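PDB 2QGY: enolase from the environmental genome shotgun sequencing of the Sargasso Sea, which is of unknown function but probably, like related enolase-superfamily enzymes, uses magnesium to stabilise the enolate formed when a proton next to a substrate carboxylate is removed. Local coordinates for residues N5-I10 with S81-Y86; N221-E226 with N323-E328; N245-T250 with A269-P274. One frame throughout, in Å; residues are numbered along the deposited sequence.

Overall arrangement
From the N terminus, the first loop closed is that of contact 1: residues 5-10 meet the start of helix 82-93, with three strands and helix 60-74 of the N-terminal domain between them. The chain then enters the barrel. Contact 2 joins the approaches to strands 224-226 and 327-329, and contact 3, which pairs strand 248-250 with 271-272, opens and shuts within that span. Contacts 2 and 3 touch, because strands 224-226 and 248-250 are neighbours in the barrel sheet and the I225 backbone bridges to K247 and V249. Contact 1 stands apart, its centre about 32 Å from either of the other two centres.

Contact 1: residues N5-I10 with S81-Y86; sequences NQDISI and SIKSFY
S81 is the N-cap of helix 82-93 and forms a capping box with S84, and the type I turn N5-I8 lays the carbonyl of Q6 over this helix start. Within the box, S84 N donates to S81 OG at 3.0 Å and S81 N returns a bond to S84 OG at 2.9 Å. A backbone NH of the first turn is gripped from the N-terminal segment instead: K83 N donates to Q6 O at 3.0 Å, nearly straight at 166° and tilted somewhat from the carbonyl plane. S81 OG adds a weak bond to the same oxygen. I82 N, although close to Q6 O, points badly for it and donates its N-H to a water that in turn donates to I8 O at 2.7 Å, so the next part of the loop is also tied to the helix end.

Side chains close the seam around this polar centre. The CB atoms of Q6 and I82 lie 4.1 Å apart, while S81 CB sits 3.3 Å from I8 O. K83 leaves the helix with CG anti to its backbone N (chi1 -177°) and stays extended, which takes its methylenes alongside D7: K83 CD is 3.5 Å from D7 OD1. The two charged ends run the same way, yet K83 NZ stays 4.3 Å from D7 OD1, beyond a salt bridge, though the opposite charges probably attract. Q6 crosses the lysine chain at a slant, its NE2 near the same CD.

Helices 99-120 and 282-294 flank the junction. I82 packs on W113 and S116 of the former and on I283 of the latter, which Q6 also touches; N5 bonds to K120 and L127, and I10, just ahead of strand 13-21, pairs through its backbone with L80.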
# COMPACT_ATOMS: atom_id res chain seq x y z
N ASN A 5 -23.46 -13.97 9.59
CA ASN A 5 -23.94 -12.56 9.75
C ASN A 5 -23.34 -11.62 8.70
O ASN A 5 -23.81 -10.51 8.52
CB ASN A 5 -23.68 -12.04 11.19
CG ASN A 5 -24.66 -12.63 12.22
OD1 ASN A 5 -25.87 -12.69 11.99
ND2 ASN A 5 -24.13 -13.05 13.37
N GLN A 6 -22.32 -12.08 7.99
CA GLN A 6 -21.79 -11.27 6.91
C GLN A 6 -22.71 -11.32 5.68
O GLN A 6 -22.54 -10.55 4.73
CB GLN A 6 -20.33 -11.63 6.62
CG GLN A 6 -20.08 -13.04 6.24
CD GLN A 6 -18.61 -13.43 6.40
OE1 GLN A 6 -17.93 -12.99 7.34
NE2 GLN A 6 -18.13 -14.26 5.49
N ASP A 7 -23.71 -12.20 5.73
CA ASP A 7 -24.73 -12.32 4.69
C ASP A 7 -25.95 -11.45 4.90
O ASP A 7 -26.89 -11.51 4.09
CB ASP A 7 -25.21 -13.76 4.59
CG ASP A 7 -24.21 -14.66 3.96
OD1 ASP A 7 -23.42 -14.17 3.11
OD2 ASP A 7 -24.23 -15.87 4.30
N ILE A 8 -25.98 -10.70 6.00
CA ILE A 8 -27.12 -9.83 6.30
C ILE A 8 -27.36 -8.89 5.12
O ILE A 8 -26.44 -8.21 4.67
CB ILE A 8 -26.87 -9.04 7.59
CG1 ILE A 8 -26.82 -9.99 8.79
CG2 ILE A 8 -27.92 -7.92 7.76
CD1 ILE A 8 -26.36 -9.34 10.10
N SER A 9 -28.59 -8.86 4.59
CA SER A 9 -28.88 -8.02 3.45
C SER A 9 -29.01 -6.56 3.88
O SER A 9 -29.80 -6.23 4.77
CB SER A 9 -30.13 -8.47 2.70
OG SER A 9 -30.28 -7.65 1.54
N ILE A 10 -28.20 -5.71 3.25
CA ILE A 10 -28.16 -4.28 3.55
C ILE A 10 -28.96 -3.51 2.50
O ILE A 10 -29.60 -2.51 2.83
CB ILE A 10 -26.67 -3.78 3.62
CG1 ILE A 10 -25.99 -4.31 4.89
CG2 ILE A 10 -26.56 -2.26 3.52
CD1 ILE A 10 -24.46 -4.13 4.91
N SER A 81 -24.19 -6.88 0.87
CA SER A 81 -23.91 -7.35 2.21
C SER A 81 -22.42 -7.13 2.51
O SER A 81 -21.67 -6.76 1.61
CB SER A 81 -24.24 -8.83 2.33
OG SER A 81 -23.34 -9.62 1.56
N ILE A 82 -22.03 -7.33 3.76
CA ILE A 82 -20.60 -7.27 4.15
C ILE A 82 -19.82 -8.22 3.25
O ILE A 82 -18.81 -7.83 2.65
CB ILE A 82 -20.39 -7.64 5.62
CG1 ILE A 82 -21.04 -6.60 6.52
CG2 ILE A 82 -18.86 -7.70 5.97
CD1 ILE A 82 -21.38 -7.18 7.89
N LYS A 83 -20.32 -9.45 3.12
CA LYS A 83 -19.69 -10.47 2.26
C LYS A 83 -19.62 -10.06 0.79
O LYS A 83 -18.55 -10.20 0.19
CB LYS A 83 -20.40 -11.82 2.39
CG LYS A 83 -19.74 -12.93 1.58
CD LYS A 83 -20.10 -14.31 2.11
CE LYS A 83 -19.80 -15.41 1.07
NZ LYS A 83 -20.37 -16.73 1.48
N SER A 84 -20.71 -9.58 0.20
CA SER A 84 -20.63 -9.24 -1.21
C SER A 84 -19.75 -7.99 -1.41
O SER A 84 -19.08 -7.86 -2.44
CB SER A 84 -22.02 -9.10 -1.89
OG SER A 84 -22.74 -8.00 -1.38
N PHE A 85 -19.76 -7.10 -0.43
CA PHE A 85 -18.83 -5.96 -0.44
C PHE A 85 -17.38 -6.49 -0.48
O PHE A 85 -16.58 -6.10 -1.33
CB PHE A 85 -19.01 -5.07 0.79
CG PHE A 85 -17.90 -4.05 0.95
CD1 PHE A 85 -17.79 -2.98 0.05
CD2 PHE A 85 -16.95 -4.17 1.95
CE1 PHE A 85 -16.76 -2.03 0.17
CE2 PHE A 85 -15.92 -3.21 2.07
CZ PHE A 85 -15.83 -2.16 1.18
N TYR A 86 -17.07 -7.39 0.44
CA TYR A 86 -15.70 -7.93 0.58
C TYR A 86 -15.26 -8.58 -0.72
O TYR A 86 -14.16 -8.31 -1.25
CB TYR A 86 -15.66 -8.97 1.70
CG TYR A 86 -14.29 -9.57 1.95
CD1 TYR A 86 -13.43 -9.01 2.91
CD2 TYR A 86 -13.84 -10.69 1.24
CE1 TYR A 86 -12.17 -9.55 3.15
CE2 TYR A 86 -12.56 -11.25 1.50
CZ TYR A 86 -11.75 -10.67 2.46
OH TYR A 86 -10.50 -11.19 2.74
O HOH W 1 -24.10 -7.70 5.90

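Contact 2: residues N221-E226 with N323-E328; sequences NPYWIE and NSEKAE. With MG (magnesium ion), chain C.
Y223, E325 and K326 form a polar cluster between the approaches to strands 224-226 and 327-329 of the barrel, at the end of these strands away from the metal site. The phenol is held by two bonds: Y223 OH donates to E325 OE1 at 2.7 Å, on the syn lone pair of that oxygen, and accepts from K326 NZ at 2.8 Å. A first torsion near 180° (chi1 -171°) sets the Y223 ring beside its own carbonyl carbon and out toward E325, which comes from the opposite direction, and the carboxylate meets the ring at its edge, the two planes 89° apart. The ammonium approaches obliquely, its chain bent at the third and fourth torsions. E325 is itself steadied by K326, whose backbone N donates to OE2 at 2.9 Å on the anti lone pair; a weak, long salt-bridge contact from K326 NZ to E325 OE2 completes the triangle.

W224 turns its ring edge to this cluster, CZ3 lying 4.2 Å from E325 OE2 and CH2 next to K326 O. The other end of the indole serves the metal site: NE1 donates to E226 OE1 at 3.1 Å, while E226 OE2 binds magnesium at 2.0 Å. D200, E252 and three waters fill the remaining positions.

Two chemical consequences follow. Beside the lysine, the phenol would be polarised into a stronger donor to E325, so the bond accepted from the lysine and the bond given to E325 should strengthen each other. W224 and K169, which both bond E226 OE1, are second-shell partners that probably set how the metal-binding carboxylate is turned.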
# COMPACT_ATOMS: atom_id res chain seq x y z
N ASN A 221 12.15 -5.75 32.53
CA ASN A 221 10.99 -6.62 32.27
C ASN A 221 9.93 -6.00 31.36
O ASN A 221 8.75 -5.95 31.73
CB ASN A 221 10.34 -7.06 33.59
CG ASN A 221 9.36 -8.22 33.41
OD1 ASN A 221 9.45 -8.99 32.44
ND2 ASN A 221 8.41 -8.35 34.35
N PRO A 222 10.33 -5.57 30.15
CA PRO A 222 9.29 -5.02 29.27
C PRO A 222 8.22 -6.06 28.90
O PRO A 222 8.51 -7.24 28.69
CB PRO A 222 10.05 -4.55 28.03
CG PRO A 222 11.37 -5.20 28.08
CD PRO A 222 11.66 -5.57 29.51
N TYR A 223 6.98 -5.61 28.85
CA TYR A 223 5.89 -6.50 28.53
C TYR A 223 5.96 -6.95 27.07
O TYR A 223 5.62 -8.11 26.75
CB TYR A 223 4.56 -5.80 28.83
CG TYR A 223 3.37 -6.71 28.75
CD1 TYR A 223 2.99 -7.50 29.84
CD2 TYR A 223 2.59 -6.76 27.59
CE1 TYR A 223 1.89 -8.36 29.76
CE2 TYR A 223 1.49 -7.59 27.49
CZ TYR A 223 1.13 -8.39 28.58
OH TYR A 223 0.04 -9.22 28.46
N TRP A 224 6.34 -6.02 26.19
CA TRP A 224 6.59 -6.36 24.78
C TRP A 224 7.47 -5.35 24.13
O TRP A 224 7.67 -4.27 24.68
CB TRP A 224 5.29 -6.60 23.99
CG TRP A 224 4.44 -5.41 23.54
CD1 TRP A 224 4.84 -4.27 22.87
CD2 TRP A 224 3.03 -5.35 23.63
NE1 TRP A 224 3.73 -3.49 22.58
CE2 TRP A 224 2.62 -4.12 23.05
CE3 TRP A 224 2.06 -6.21 24.16
CZ2 TRP A 224 1.27 -3.75 22.98
CZ3 TRP A 224 0.71 -5.83 24.10
CH2 TRP A 224 0.34 -4.61 23.50
N ILE A 225 8.01 -5.71 22.97
CA ILE A 225 8.91 -4.86 22.21
C ILE A 225 8.25 -4.73 20.85
O ILE A 225 8.09 -5.73 20.13
CB ILE A 225 10.31 -5.53 22.02
CG1 ILE A 225 11.03 -5.70 23.37
CG2 ILE A 225 11.20 -4.69 21.08
CD1 ILE A 225 11.24 -4.43 24.15
N GLU A 226 7.89 -3.51 20.49
CA GLU A 226 7.09 -3.28 19.31
C GLU A 226 7.94 -2.67 18.20
O GLU A 226 8.75 -1.76 18.43
CB GLU A 226 5.93 -2.37 19.71
CG GLU A 226 5.06 -1.97 18.57
CD GLU A 226 3.78 -1.26 19.04
OE1 GLU A 226 3.24 -1.61 20.12
OE2 GLU A 226 3.31 -0.41 18.29
N ASN A 323 -7.98 -14.75 21.60
CA ASN A 323 -6.54 -14.41 21.68
C ASN A 323 -6.24 -12.91 21.56
O ASN A 323 -5.26 -12.50 20.93
CB ASN A 323 -5.73 -15.17 20.62
CG ASN A 323 -6.08 -14.76 19.22
OD1 ASN A 323 -7.24 -14.46 18.93
ND2 ASN A 323 -5.09 -14.76 18.32
N SER A 324 -7.10 -12.08 22.14
CA SER A 324 -6.85 -10.65 22.20
C SER A 324 -5.77 -10.36 23.25
O SER A 324 -5.76 -10.99 24.32
CB SER A 324 -8.13 -9.92 22.57
OG SER A 324 -8.50 -10.25 23.89
N GLU A 325 -4.88 -9.43 22.94
CA GLU A 325 -4.03 -8.86 23.96
C GLU A 325 -4.69 -7.54 24.35
O GLU A 325 -5.78 -7.24 23.86
CB GLU A 325 -2.60 -8.61 23.43
CG GLU A 325 -1.59 -9.57 23.98
CD GLU A 325 -1.31 -9.36 25.47
OE1 GLU A 325 -0.45 -10.09 26.00
OE2 GLU A 325 -1.91 -8.47 26.12
N LYS A 326 -4.03 -6.77 25.20
CA LYS A 326 -4.56 -5.48 25.62
C LYS A 326 -4.72 -4.54 24.42
O LYS A 326 -3.87 -4.53 23.52
CB LYS A 326 -3.66 -4.89 26.69
CG LYS A 326 -3.73 -5.68 28.01
CD LYS A 326 -2.71 -5.16 28.96
CE LYS A 326 -1.52 -6.10 29.01
NZ LYS A 326 -1.98 -7.50 29.37
N ALA A 327 -5.84 -3.81 24.41
CA ALA A 327 -6.23 -2.93 23.31
C ALA A 327 -5.72 -1.52 23.52
O ALA A 327 -5.75 -1.01 24.64
CB ALA A 327 -7.77 -2.93 23.18
N GLU A 328 -5.27 -0.87 22.44
CA GLU A 328 -4.57 0.39 22.55
C GLU A 328 -5.51 1.60 22.69
O GLU A 328 -6.47 1.76 21.90
CB GLU A 328 -3.71 0.62 21.29
CG GLU A 328 -2.93 1.90 21.36
CD GLU A 328 -1.91 2.05 20.23
OE1 GLU A 328 -2.20 1.56 19.12
OE2 GLU A 328 -0.82 2.62 20.47
MG MG C . 3.78 1.25 17.22
O HOH W 2 5.54 0.90 16.21
O HOH W 3 3.93 3.04 16.32
O HOH W 4 2.25 2.29 18.29

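Contact 3: residues N245-T250 with A269-P274; sequences NMKVVT and ADIFNP
D270 reaches back beside the start of strand 248-250. Its CB lies 3.6 Å from V248 O, and CG, turned beside the backbone N (chi1 -61°), comes up to the N-H edge of the K247-V248 peptide, close to its plane and 3.9 Å from K247 CA. At the tip the oxygens part company: OD2 takes the V248 N-H at 2.7 Å along a nearly straight line (166°), using its anti lone pair, and also accepts from a water that donates to M246 O, whereas OD1 forms a salt bridge with K241 of helix 234-243. The carboxylate thus takes the V248 N-H just before regular parallel pairing begins.

From there the backbones take over. V248 O accepts from two successive peptide groups, D270 N at 2.9 Å, in the carbonyl plane, and I271 N at 3.1 Å. T250 N then bonds to I271 O, and T250 O receives N273 N from well above its carbonyl plane. On the face that carries V249 and I271, V249 CG2 packs 3.8 Å from I271 CB. The other valine methyl, CG1, rests 3.5 Å from N273 CG, crossing the amide side chain at about a right angle. N273 OD1 accepts from E252 N, and this side chain lies about 4 Å from the magnesium.

The two strands and helix 257-265, which links them, make one beta-alpha-beta unit of the barrel. V249 and I271 face the barrel interior against W224, while T250 and F272 point outward to L263; strands 224-226 and 298-299 continue the sheet on either side.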
# COMPACT_ATOMS: atom_id res chain seq x y z
N ASN A 245 14.53 -12.77 24.76
CA ASN A 245 13.44 -13.47 25.43
C ASN A 245 12.34 -12.46 25.81
O ASN A 245 11.91 -12.38 26.97
CB ASN A 245 13.97 -14.17 26.68
CG ASN A 245 12.94 -15.10 27.31
OD1 ASN A 245 12.04 -15.63 26.63
ND2 ASN A 245 13.05 -15.30 28.63
N MET A 246 11.94 -11.67 24.82
CA MET A 246 10.92 -10.65 25.01
C MET A 246 9.89 -10.78 23.88
O MET A 246 10.23 -11.10 22.74
CB MET A 246 11.57 -9.26 25.04
CG MET A 246 12.40 -8.91 26.34
SD MET A 246 13.35 -7.36 26.24
CE MET A 246 14.31 -7.62 24.81
N LYS A 247 8.62 -10.53 24.17
CA LYS A 247 7.60 -10.64 23.13
C LYS A 247 7.76 -9.60 22.03
O LYS A 247 7.91 -8.41 22.33
CB LYS A 247 6.22 -10.52 23.73
CG LYS A 247 5.88 -11.69 24.66
CD LYS A 247 4.54 -11.47 25.33
CE LYS A 247 4.33 -12.53 26.43
NZ LYS A 247 4.56 -13.91 25.94
N VAL A 248 7.72 -10.04 20.77
CA VAL A 248 7.89 -9.15 19.62
C VAL A 248 6.50 -8.84 18.98
O VAL A 248 5.69 -9.74 18.76
CB VAL A 248 8.92 -9.73 18.58
CG1 VAL A 248 8.98 -8.92 17.27
CG2 VAL A 248 10.34 -9.85 19.20
N VAL A 249 6.26 -7.56 18.72
CA VAL A 249 4.99 -7.10 18.16
C VAL A 249 5.25 -6.45 16.79
O VAL A 249 6.15 -5.65 16.66
CB VAL A 249 4.33 -6.04 19.06
CG1 VAL A 249 2.92 -5.66 18.47
CG2 VAL A 249 4.10 -6.61 20.49
N THR A 250 4.46 -6.78 15.77
CA THR A 250 4.62 -6.13 14.46
C THR A 250 3.25 -6.13 13.79
O THR A 250 2.40 -6.91 14.20
CB THR A 250 5.65 -6.87 13.54
OG1 THR A 250 5.89 -6.10 12.33
CG2 THR A 250 5.17 -8.25 13.16
N ALA A 269 6.82 -13.37 14.99
CA ALA A 269 6.32 -12.46 16.01
C ALA A 269 5.46 -13.19 17.02
O ALA A 269 4.97 -14.28 16.77
CB ALA A 269 5.54 -11.29 15.38
N ASP A 270 5.28 -12.55 18.16
CA ASP A 270 4.48 -13.10 19.25
C ASP A 270 3.07 -12.50 19.27
O ASP A 270 2.11 -13.13 19.74
CB ASP A 270 5.21 -12.79 20.56
CG ASP A 270 6.60 -13.44 20.61
OD1 ASP A 270 6.61 -14.68 20.66
OD2 ASP A 270 7.66 -12.77 20.54
N ILE A 271 2.97 -11.26 18.78
CA ILE A 271 1.70 -10.50 18.81
C ILE A 271 1.63 -9.70 17.51
O ILE A 271 2.63 -9.15 17.08
CB ILE A 271 1.69 -9.49 20.01
CG1 ILE A 271 1.84 -10.21 21.37
CG2 ILE A 271 0.41 -8.58 19.99
CD1 ILE A 271 2.21 -9.28 22.55
N PHE A 272 0.47 -9.62 16.89
CA PHE A 272 0.31 -8.75 15.74
C PHE A 272 -0.50 -7.51 16.14
O PHE A 272 -1.44 -7.64 16.91
CB PHE A 272 -0.49 -9.45 14.64
CG PHE A 272 0.17 -10.69 14.07
CD1 PHE A 272 1.56 -10.85 14.06
CD2 PHE A 272 -0.62 -11.70 13.52
CE1 PHE A 272 2.14 -12.02 13.49
CE2 PHE A 272 -0.03 -12.86 12.94
CZ PHE A 272 1.33 -12.99 12.93
N ASN A 273 -0.16 -6.34 15.62
CA ASN A 273 -0.91 -5.13 15.94
C ASN A 273 -1.35 -4.38 14.65
O ASN A 273 -1.09 -3.20 14.53
CB ASN A 273 -0.13 -4.23 16.92
CG ASN A 273 1.10 -3.57 16.27
OD1 ASN A 273 1.68 -4.11 15.33
ND2 ASN A 273 1.46 -2.38 16.75
N PRO A 274 -2.06 -5.05 13.74
CA PRO A 274 -2.60 -4.31 12.59
C PRO A 274 -3.53 -3.21 13.15
O PRO A 274 -4.13 -3.39 14.24
CB PRO A 274 -3.43 -5.35 11.83
CG PRO A 274 -3.84 -6.35 12.87
CD PRO A 274 -2.58 -6.43 13.79
O HOH W 5 10.23 -13.36 21.45